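Local coordinates for chitin oligosaccharide binding protein NagB2 (Paenibacillus sp. FPU-7, PDB 7EHU) that binds chitin oligosaccharides such as N,N'-diacetylchitobiose and N,N',N''-triacetylchitotriose, probably as the extracellular solute-binding component of a sugar uptake system, at residues L32-I37 against F66-V71. Residues are numbered along the deposited sequence; the frame is centred on the assembly and turned at random.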
# COMPACT_ATOMS: atom_id res chain seq x y z
N LEU A 32 -21.65 15.97 -5.91
CA LEU A 32 -20.22 15.72 -5.79
C LEU A 32 -19.97 14.25 -6.10
O LEU A 32 -20.69 13.38 -5.60
CB LEU A 32 -19.73 16.03 -4.37
CG LEU A 32 -19.84 17.50 -3.96
CD1 LEU A 32 -21.17 17.77 -3.29
CD2 LEU A 32 -18.70 17.89 -3.04
N THR A 33 -18.97 13.97 -6.92
CA THR A 33 -18.52 12.61 -7.13
C THR A 33 -17.44 12.28 -6.12
O THR A 33 -16.50 13.06 -5.91
CB THR A 33 -18.01 12.43 -8.55
OG1 THR A 33 -19.09 12.72 -9.45
CG2 THR A 33 -17.47 11.01 -8.78
N LEU A 34 -17.58 11.12 -5.49
CA LEU A 34 -16.65 10.61 -4.50
C LEU A 34 -16.06 9.33 -5.07
O LEU A 34 -16.72 8.28 -5.09
CB LEU A 34 -17.37 10.38 -3.17
CG LEU A 34 -16.49 10.22 -1.93
CD1 LEU A 34 -17.36 10.15 -0.68
CD2 LEU A 34 -15.57 8.99 -2.01
N ARG A 35 -14.83 9.44 -5.58
CA ARG A 35 -14.09 8.32 -6.14
C ARG A 35 -13.42 7.53 -5.03
O ARG A 35 -12.60 8.08 -4.28
CB ARG A 35 -13.05 8.86 -7.12
CG ARG A 35 -12.03 7.84 -7.63
CD ARG A 35 -12.60 6.81 -8.62
NE ARG A 35 -13.38 7.48 -9.64
CZ ARG A 35 -12.90 8.27 -10.59
NH1 ARG A 35 -11.60 8.49 -10.67
NH2 ARG A 35 -13.72 8.89 -11.43
N HIS A 36 -13.73 6.24 -4.94
CA HIS A 36 -13.14 5.38 -3.93
C HIS A 36 -12.74 4.07 -4.59
O HIS A 36 -13.13 3.77 -5.73
CB HIS A 36 -14.11 5.13 -2.78
CG HIS A 36 -15.28 4.29 -3.18
ND1 HIS A 36 -15.27 2.92 -3.10
CD2 HIS A 36 -16.49 4.63 -3.68
CE1 HIS A 36 -16.42 2.45 -3.54
NE2 HIS A 36 -17.18 3.47 -3.88
N ILE A 37 -11.95 3.28 -3.87
CA ILE A 37 -11.39 2.03 -4.38
C ILE A 37 -11.97 0.80 -3.68
O ILE A 37 -11.45 -0.31 -3.86
CB ILE A 37 -9.85 2.05 -4.33
CG1 ILE A 37 -9.34 2.26 -2.89
CG2 ILE A 37 -9.30 3.12 -5.26
CD1 ILE A 37 -7.85 2.00 -2.77
N PHE A 66 -23.90 13.06 -2.85
CA PHE A 66 -22.63 12.46 -3.23
C PHE A 66 -22.90 11.28 -4.15
O PHE A 66 -23.75 10.43 -3.86
CB PHE A 66 -21.84 11.99 -2.00
CG PHE A 66 -21.39 13.12 -1.10
CD1 PHE A 66 -22.25 13.67 -0.18
CD2 PHE A 66 -20.11 13.64 -1.18
CE1 PHE A 66 -21.86 14.70 0.65
CE2 PHE A 66 -19.70 14.68 -0.34
CZ PHE A 66 -20.59 15.22 0.57
N LYS A 67 -22.21 11.25 -5.28
CA LYS A 67 -22.32 10.14 -6.22
C LYS A 67 -21.02 9.30 -6.05
O LYS A 67 -19.93 9.72 -6.41
CB LYS A 67 -22.84 10.52 -7.60
CG LYS A 67 -23.01 9.17 -8.26
CD LYS A 67 -21.70 8.85 -8.90
CE LYS A 67 -21.68 7.62 -9.72
NZ LYS A 67 -20.51 7.09 -10.42
N LEU A 68 -21.14 8.13 -5.40
CA LEU A 68 -19.99 7.27 -5.16
C LEU A 68 -19.60 6.58 -6.46
O LEU A 68 -20.46 6.06 -7.18
CB LEU A 68 -20.26 6.25 -4.06
CG LEU A 68 -19.84 6.71 -2.65
CD1 LEU A 68 -20.51 8.00 -2.26
CD2 LEU A 68 -20.09 5.60 -1.60
N ASP A 69 -18.32 6.62 -6.79
CA ASP A 69 -17.80 6.00 -8.01
C ASP A 69 -16.69 5.06 -7.56
O ASP A 69 -15.55 5.49 -7.35
CB ASP A 69 -17.29 7.04 -8.98
CG ASP A 69 -16.94 6.45 -10.31
OD1 ASP A 69 -17.77 5.69 -10.84
OD2 ASP A 69 -15.81 6.67 -10.80
N GLY A 70 -17.01 3.77 -7.41
CA GLY A 70 -16.03 2.79 -6.97
C GLY A 70 -15.28 2.24 -8.16
O GLY A 70 -15.88 1.75 -9.11
N VAL A 71 -13.96 2.30 -8.09
CA VAL A 71 -13.08 1.87 -9.17
C VAL A 71 -11.96 1.03 -8.57
O VAL A 71 -11.44 1.36 -7.50
CB VAL A 71 -12.50 3.12 -9.89
CG1 VAL A 71 -11.56 2.74 -11.00
CG2 VAL A 71 -13.64 4.00 -10.44
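Five backbone hydrogen bonds pair L32-H36 with F66-G70 as parallel strands in exact register, L32 beside F66 through H36 beside G70. The bonds run, donor first, from K67 N to L32 O, L34 N to K67 O, D69 N to L34 O, H36 N to D69 O and V71 N to H36 O. Their N-H...O angles, all at least 162°, show nearly straight bonds, and the last extends the pairing one residue beyond the end of strand 66-70.

On the face bearing T33, R35, K67 and D69, charge dominates. R35 NE donates to D69 OD2 at 2.8 Å, on the anti side of the carboxylate, and NH2 adds a weak bond to the same oxygen at 3.1 Å. With CG anti to the backbone N (chi1 170°), the R35 chain bends at chi2 and chi3, which turns the guanidinium back toward D69, its plane 70° from the carboxylate. K67 NZ reaches the other oxygen, D69 OD1, at 3.1 Å, so the carboxylate is gripped through both oxygens. The bent chain also packs R35 CD against V71 CG2 at 3.5 Å. R35 NH2 also forms a salt bridge with E84. A leucine here has no guanidinium, and D69 would probably be held by lysines alone, with E84 left without its mate.

The reverse face is mainly apolar: L34 CB meets L68 CD1 and L32 CB meets F66 CD2, each pair at 4.0 Å. Here G70 CA lies over one face of the H36 ring in a CH-pi contact, 3.6 Å from its centroid; ND1 of that ring accepts from N38 N.

The strands belong to a right-handed beta-alpha-beta crossover through helix 44-60, which covers the L34 and F66 face. Helix 73-86 covers the opposite one, its K80 also bridging D69, while strand 93-97 flanks 32-37 and I37 touches the bound sugar.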